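Local coordinates for methyltransferase domain-containing protein (Serratia marcescens, PDB 7CLU), which probably transfers a methyl group from S-adenosyl-L-methionine to a hydroxyl oxygen of a precursor in the biosynthesis of the pigment prodigiosin, at residues H119-V124 with S298-I303; N321-K326 with L333-K338. All coordinates share one frame; numbering follows the deposited sequence.

Contact 1 of 2, residues H119-V124 with S298-I303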
loop_
_atom_site.group_PDB
_atom_site.type_symbol
_atom_site.label_atom_id
_atom_site.label_comp_id
_atom_site.label_asym_id
_atom_site.label_seq_id
_atom_site.Cartn_x
_atom_site.Cartn_y
_atom_site.Cartn_z
ATOM N N HIS A 119 -3.342 16.702 10.235
ATOM C CA HIS A 119 -2.780 15.402 10.576
ATOM C C HIS A 119 -3.793 14.570 11.362
ATOM O O HIS A 119 -4.740 15.087 11.957
ATOM C CB HIS A 119 -1.499 15.571 11.394
ATOM C CG HIS A 119 -1.742 16.072 12.787
ATOM N ND1 HIS A 119 -2.044 15.233 13.838
ATOM C CD2 HIS A 119 -1.737 17.329 13.298
ATOM C CE1 HIS A 119 -2.218 15.948 14.937
ATOM N NE2 HIS A 119 -2.048 17.224 14.635
ATOM N N GLN A 120 -3.585 13.254 11.357
ATOM C CA GLN A 120 -4.462 12.352 12.093
ATOM C C GLN A 120 -3.762 11.717 13.290
ATOM O O GLN A 120 -4.185 10.658 13.755
ATOM C CB GLN A 120 -5.026 11.281 11.155
ATOM C CG GLN A 120 -5.905 11.856 10.030
ATOM C CD GLN A 120 -7.094 12.637 10.550
ATOM O OE1 GLN A 120 -8.014 12.053 11.134
ATOM N NE2 GLN A 120 -7.098 13.958 10.329
ATOM N N ARG A 121 -2.706 12.352 13.816
ATOM C CA ARG A 121 -1.990 11.750 14.940
ATOM C C ARG A 121 -2.864 11.670 16.195
ATOM O O ARG A 121 -2.714 10.732 16.988
ATOM C CB ARG A 121 -0.703 12.525 15.223
ATOM C CG ARG A 121 0.299 12.537 14.053
ATOM C CD ARG A 121 1.602 13.241 14.409
ATOM N NE ARG A 121 1.382 14.504 15.113
ATOM C CZ ARG A 121 1.331 15.706 14.541
ATOM N NH1 ARG A 121 1.486 15.841 13.231
ATOM N NH2 ARG A 121 1.125 16.791 15.290
ATOM N N ARG A 122 -3.778 12.629 16.390
ATOM C CA ARG A 122 -4.670 12.597 17.549
ATOM C C ARG A 122 -5.687 11.476 17.413
ATOM O O ARG A 122 -5.800 10.608 18.284
ATOM C CB ARG A 122 -5.397 13.936 17.708
ATOM C CG ARG A 122 -4.516 15.161 17.894
ATOM C CD ARG A 122 -5.360 16.366 18.328
ATOM N NE ARG A 122 -5.029 17.576 17.577
ATOM C CZ ARG A 122 -4.030 18.399 17.889
ATOM N NH1 ARG A 122 -3.261 18.140 18.938
ATOM N NH2 ARG A 122 -3.796 19.481 17.152
ATOM N N THR A 123 -6.461 11.510 16.328
ATOM C CA THR A 123 -7.305 10.402 15.908
ATOM C C THR A 123 -6.618 9.057 16.120
ATOM O O THR A 123 -7.092 8.206 16.883
ATOM C CB THR A 123 -7.650 10.602 14.425
ATOM O OG1 THR A 123 -8.074 11.961 14.206
ATOM C CG2 THR A 123 -8.730 9.638 13.971
ATOM N N VAL A 124 -5.459 8.878 15.487
ATOM C CA VAL A 124 -4.901 7.541 15.329
ATOM C C VAL A 124 -4.139 7.092 16.576
ATOM O O VAL A 124 -4.239 5.929 16.987
ATOM C CB VAL A 124 -4.024 7.508 14.059
ATOM C CG1 VAL A 124 -3.134 6.294 14.038
ATOM C CG2 VAL A 124 -4.906 7.581 12.804
ATOM N N SER A 298 0.573 13.222 8.400
ATOM C CA SER A 298 1.569 12.952 9.430
ATOM C C SER A 298 2.170 14.189 10.078
ATOM O O SER A 298 2.631 14.095 11.213
ATOM C CB SER A 298 2.716 12.107 8.853
ATOM O OG SER A 298 3.496 12.837 7.908
ATOM N N THR A 299 2.225 15.324 9.389
ATOM C CA THR A 299 2.875 16.518 9.915
ATOM C C THR A 299 1.828 17.600 10.146
ATOM O O THR A 299 0.643 17.429 9.852
ATOM C CB THR A 299 3.971 17.022 8.973
ATOM O OG1 THR A 299 3.374 17.720 7.873
ATOM C CG2 THR A 299 4.825 15.856 8.451
ATOM N N ASP A 300 2.271 18.741 10.663
ATOM C CA ASP A 300 1.276 19.748 11.002
ATOM C C ASP A 300 0.863 20.595 9.805
ATOM O O ASP A 300 -0.254 21.125 9.803
ATOM C CB ASP A 300 1.780 20.615 12.155
ATOM C CG ASP A 300 1.626 19.917 13.492
ATOM O OD1 ASP A 300 1.187 18.748 13.488
ATOM O OD2 ASP A 300 1.938 20.513 14.542
ATOM N N GLY A 301 1.712 20.721 8.788
ATOM C CA GLY A 301 1.319 21.446 7.593
ATOM C C GLY A 301 2.234 21.230 6.403
ATOM O O GLY A 301 2.195 21.997 5.430
ATOM N N GLY A 302 3.051 20.181 6.465
ATOM C CA GLY A 302 3.923 19.869 5.348
ATOM C C GLY A 302 3.149 19.626 4.066
ATOM O O GLY A 302 1.990 19.186 4.074
ATOM N N ILE A 303 3.829 19.890 2.946
ATOM C CA ILE A 303 3.252 19.880 1.609
ATOM C C ILE A 303 4.402 19.926 0.600
ATOM O O ILE A 303 5.489 20.416 0.913
ATOM C CB ILE A 303 2.293 21.068 1.423
ATOM C CG1 ILE A 303 1.450 20.917 0.154
ATOM C CG2 ILE A 303 3.064 22.399 1.386
ATOM C CD1 ILE A 303 0.061 21.599 0.237
HETATM O O HOH W 1 -2.085 19.537 10.515
#
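R121 meets D300 end-on in a salt bridge, with NH1 and NH2 converging on the same carboxylate oxygen, OD1. The shorter arm, NH2 to OD1 of D300 at 2.7 Å, uses the syn lone pair; NH1 reaches OD1 nearly in line with its C-O bond. Guanidinium and carboxylate are close to coplanar, and OD1 sits in the guanidinium plane. The other carboxylate oxygen, OD2, is taken by the backbone N of W131, which helps fix the rotation of the acid, while NH2 of R121 also donates to the carbonyl of R129.

Beyond the salt bridge, R121 NH1 also donates to the backbone carbonyl S298 O, at 2.9 Å and from above the carbonyl plane. It thus ties the arginine to the last turn of helix 286-298 as well as to the loop that follows. A bend at chi3 (-45°) turns the guanidinium back toward that backbone. ND1 of H119 accepts a hydrogen bond from the backbone N of R121, in the plane of the imidazole. T299 leaves the helix in an ST motif, its OG1 accepting from the N of G302 and itself bonded to the carbonyl of M295. Contact 1 joins the start of helix 121-125, where Q120 is the N-cap, to the exit of helix 286-298, within the O-methyltransferase domain; the side chain of T299 lies about 8 Å from that of H247, the predicted proton acceptor.

H119 adds close packing. Its CB lies 3.2 Å from T299 O, and CD2 is 3.3 Å from D300 OD1, the ring running alongside the carboxylate. ND1 of H119 lies over the centre of the R121 guanidinium.

Contact 2 of 2, residues N321-K326 with L333-K338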
loop_
_atom_site.group_PDB
_atom_site.type_symbol
_atom_site.label_atom_id
_atom_site.label_comp_id
_atom_site.label_asym_id
_atom_site.label_seq_id
_atom_site.Cartn_x
_atom_site.Cartn_y
_atom_site.Cartn_z
ATOM N N ASN A 321 18.168 36.837 -7.250
ATOM C CA ASN A 321 18.515 35.893 -8.322
ATOM C C ASN A 321 17.964 34.492 -8.076
ATOM O O ASN A 321 18.572 33.497 -8.487
ATOM C CB ASN A 321 20.027 35.825 -8.533
ATOM C CG ASN A 321 20.610 37.154 -8.903
ATOM O OD1 ASN A 321 20.169 37.785 -9.865
ATOM N ND2 ASN A 321 21.596 37.602 -8.136
ATOM N N ALA A 322 16.819 34.396 -7.414
ATOM C CA ALA A 322 16.223 33.095 -7.128
ATOM C C ALA A 322 16.078 32.287 -8.410
ATOM O O ALA A 322 15.465 32.748 -9.378
ATOM C CB ALA A 322 14.864 33.288 -6.451
ATOM N N ARG A 323 16.672 31.091 -8.436
ATOM C CA ARG A 323 16.636 30.287 -9.650
ATOM C C ARG A 323 16.717 28.803 -9.311
ATOM O O ARG A 323 17.046 28.408 -8.190
ATOM C CB ARG A 323 17.764 30.676 -10.606
ATOM C CG ARG A 323 19.146 30.360 -10.084
ATOM C CD ARG A 323 20.174 31.351 -10.620
ATOM N NE ARG A 323 21.513 31.071 -10.114
ATOM C CZ ARG A 323 22.019 31.610 -9.013
ATOM N NH1 ARG A 323 21.292 32.457 -8.287
ATOM N NH2 ARG A 323 23.243 31.291 -8.624
ATOM N N ILE A 324 16.397 27.986 -10.318
ATOM C CA ILE A 324 16.484 26.533 -10.251
ATOM C C ILE A 324 17.823 26.103 -10.821
ATOM O O ILE A 324 18.303 26.667 -11.818
ATOM C CB ILE A 324 15.334 25.862 -11.026
ATOM C CG1 ILE A 324 13.969 26.334 -10.509
ATOM C CG2 ILE A 324 15.450 24.339 -10.960
ATOM C CD1 ILE A 324 13.903 26.442 -9.010
ATOM N N MET A 325 18.434 25.109 -10.189
ATOM C CA MET A 325 19.607 24.447 -10.735
ATOM C C MET A 325 19.320 22.954 -10.728
ATOM O O MET A 325 19.193 22.344 -9.658
ATOM C CB MET A 325 20.864 24.784 -9.936
ATOM C CG MET A 325 22.119 24.129 -10.467
ATOM S SD MET A 325 23.580 24.772 -9.650
ATOM C CE MET A 325 23.157 26.516 -9.548
ATOM N N LYS A 326 19.192 22.378 -11.917
ATOM C CA LYS A 326 18.995 20.947 -12.052
ATOM C C LYS A 326 20.320 20.232 -11.861
ATOM O O LYS A 326 21.367 20.707 -12.308
ATOM C CB LYS A 326 18.413 20.616 -13.422
ATOM C CG LYS A 326 17.035 21.191 -13.670
ATOM C CD LYS A 326 16.615 20.977 -15.109
ATOM C CE LYS A 326 15.196 20.444 -15.199
ATOM N NZ LYS A 326 14.928 19.705 -16.477
ATOM N N LEU A 333 17.809 21.758 -7.018
ATOM C CA LEU A 333 18.406 22.807 -6.198
ATOM C C LEU A 333 17.642 24.110 -6.404
ATOM O O LEU A 333 17.411 24.534 -7.545
ATOM C CB LEU A 333 19.893 23.000 -6.538
ATOM C CG LEU A 333 20.859 21.826 -6.378
ATOM C CD1 LEU A 333 22.293 22.296 -6.563
ATOM C CD2 LEU A 333 20.697 21.068 -5.044
ATOM N N ILE A 334 17.227 24.731 -5.307
ATOM C CA ILE A 334 16.684 26.079 -5.340
ATOM C C ILE A 334 17.742 26.983 -4.721
ATOM O O ILE A 334 18.206 26.728 -3.606
ATOM C CB ILE A 334 15.329 26.171 -4.621
ATOM C CG1 ILE A 334 14.353 25.171 -5.257
ATOM C CG2 ILE A 334 14.758 27.535 -4.783
ATOM C CD1 ILE A 334 13.779 24.158 -4.286
ATOM N N VAL A 335 18.173 27.998 -5.477
ATOM C CA VAL A 335 19.390 28.751 -5.194
ATOM C C VAL A 335 19.059 30.237 -5.167
ATOM O O VAL A 335 18.297 30.724 -6.009
ATOM C CB VAL A 335 20.474 28.476 -6.260
ATOM C CG1 VAL A 335 21.765 29.232 -5.949
ATOM C CG2 VAL A 335 20.711 26.975 -6.410
ATOM N N GLY A 336 19.656 30.958 -4.221
ATOM C CA GLY A 336 19.491 32.402 -4.155
ATOM C C GLY A 336 20.659 33.037 -3.433
ATOM O O GLY A 336 21.421 32.364 -2.728
ATOM N N GLU A 337 20.801 34.350 -3.621
ATOM C CA GLU A 337 21.894 35.097 -3.016
ATOM C C GLU A 337 21.367 36.226 -2.136
ATOM O O GLU A 337 20.240 36.713 -2.299
ATOM C CB GLU A 337 22.844 35.677 -4.077
ATOM C CG GLU A 337 23.794 34.662 -4.682
ATOM C CD GLU A 337 23.295 34.145 -6.004
ATOM O OE1 GLU A 337 22.572 34.903 -6.691
ATOM O OE2 GLU A 337 23.626 32.992 -6.357
ATOM N N LYS A 338 22.220 36.636 -1.202
ATOM C CA LYS A 338 21.910 37.686 -0.242
ATOM C C LYS A 338 22.607 38.963 -0.699
ATOM O O LYS A 338 23.844 39.035 -0.713
ATOM C CB LYS A 338 22.353 37.291 1.167
ATOM C CG LYS A 338 22.247 38.430 2.169
ATOM C CD LYS A 338 22.325 37.974 3.619
ATOM C CE LYS A 338 21.911 39.132 4.539
ATOM N NZ LYS A 338 22.053 38.857 5.995
#
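Strands 322-326 and 333-337 run antiparallel, their short axes 145° apart, with R323-V335 and M325-L333 as hydrogen-bonded pairs on either side of the non-hydrogen-bonded pair I324-I334. The straightest of the four backbone bonds is M325 N to L333 O, at 2.9 Å and 170°.

On the face with R323 and V335, the arginine runs extended from CG to NE and ends against E337. NH1 and NH2 both point at OE2, with R323 NH2 to E337 OE2 at 2.9 Å on the syn lone pair; the NH1 bond to OE1 is weak. NH1 also donates to N321 O, 2.9 Å away in the guanidinium plane, so the group is held along its edge while V335 CG1 lies over one face, 3.7 Å from R323 NH2. N321 ND2 adds a bond to E337 OE1, and R270 supplies a second salt bridge to OE2; this shared carboxylate probably offsets the closeness of the two arginines.

Further along the same face, M325 has CG anti to its backbone N (chi1 -180°) and a bend at chi3, which carries CE across to V335 CG2 at 4.0 Å. On the other face I324 and I334 lie side by side, CD1 of I324 touching CG1 of I334 at 4.0 Å, toward helix 307-316. Together the strands form the C-terminal beta hairpin that completes the seven-stranded sheet, order 3-2-1-4-5-7-6, of the Rossmann-like methyltransferase fold.

In the fold
Contact 1 and contact 2 lie in different parts of the chain, their centres 30 Å apart and their nearest atoms about 10 Å. Contact 2 holds adjacent strands of one sheet by regular backbone bonding, at the outer edge within this chain; contact 1 joins a helix start to a helix exit far apart in sequence, chiefly through side chains. Both use an arginine that brings two nitrogens to one carboxylate oxygen, but contact 1 is the more buried of the two, whereas contact 2 is only partly buried and adds apolar packing on both sheet faces. Helix 307-316 follows the loop of contact 1 and covers one face of contact 2.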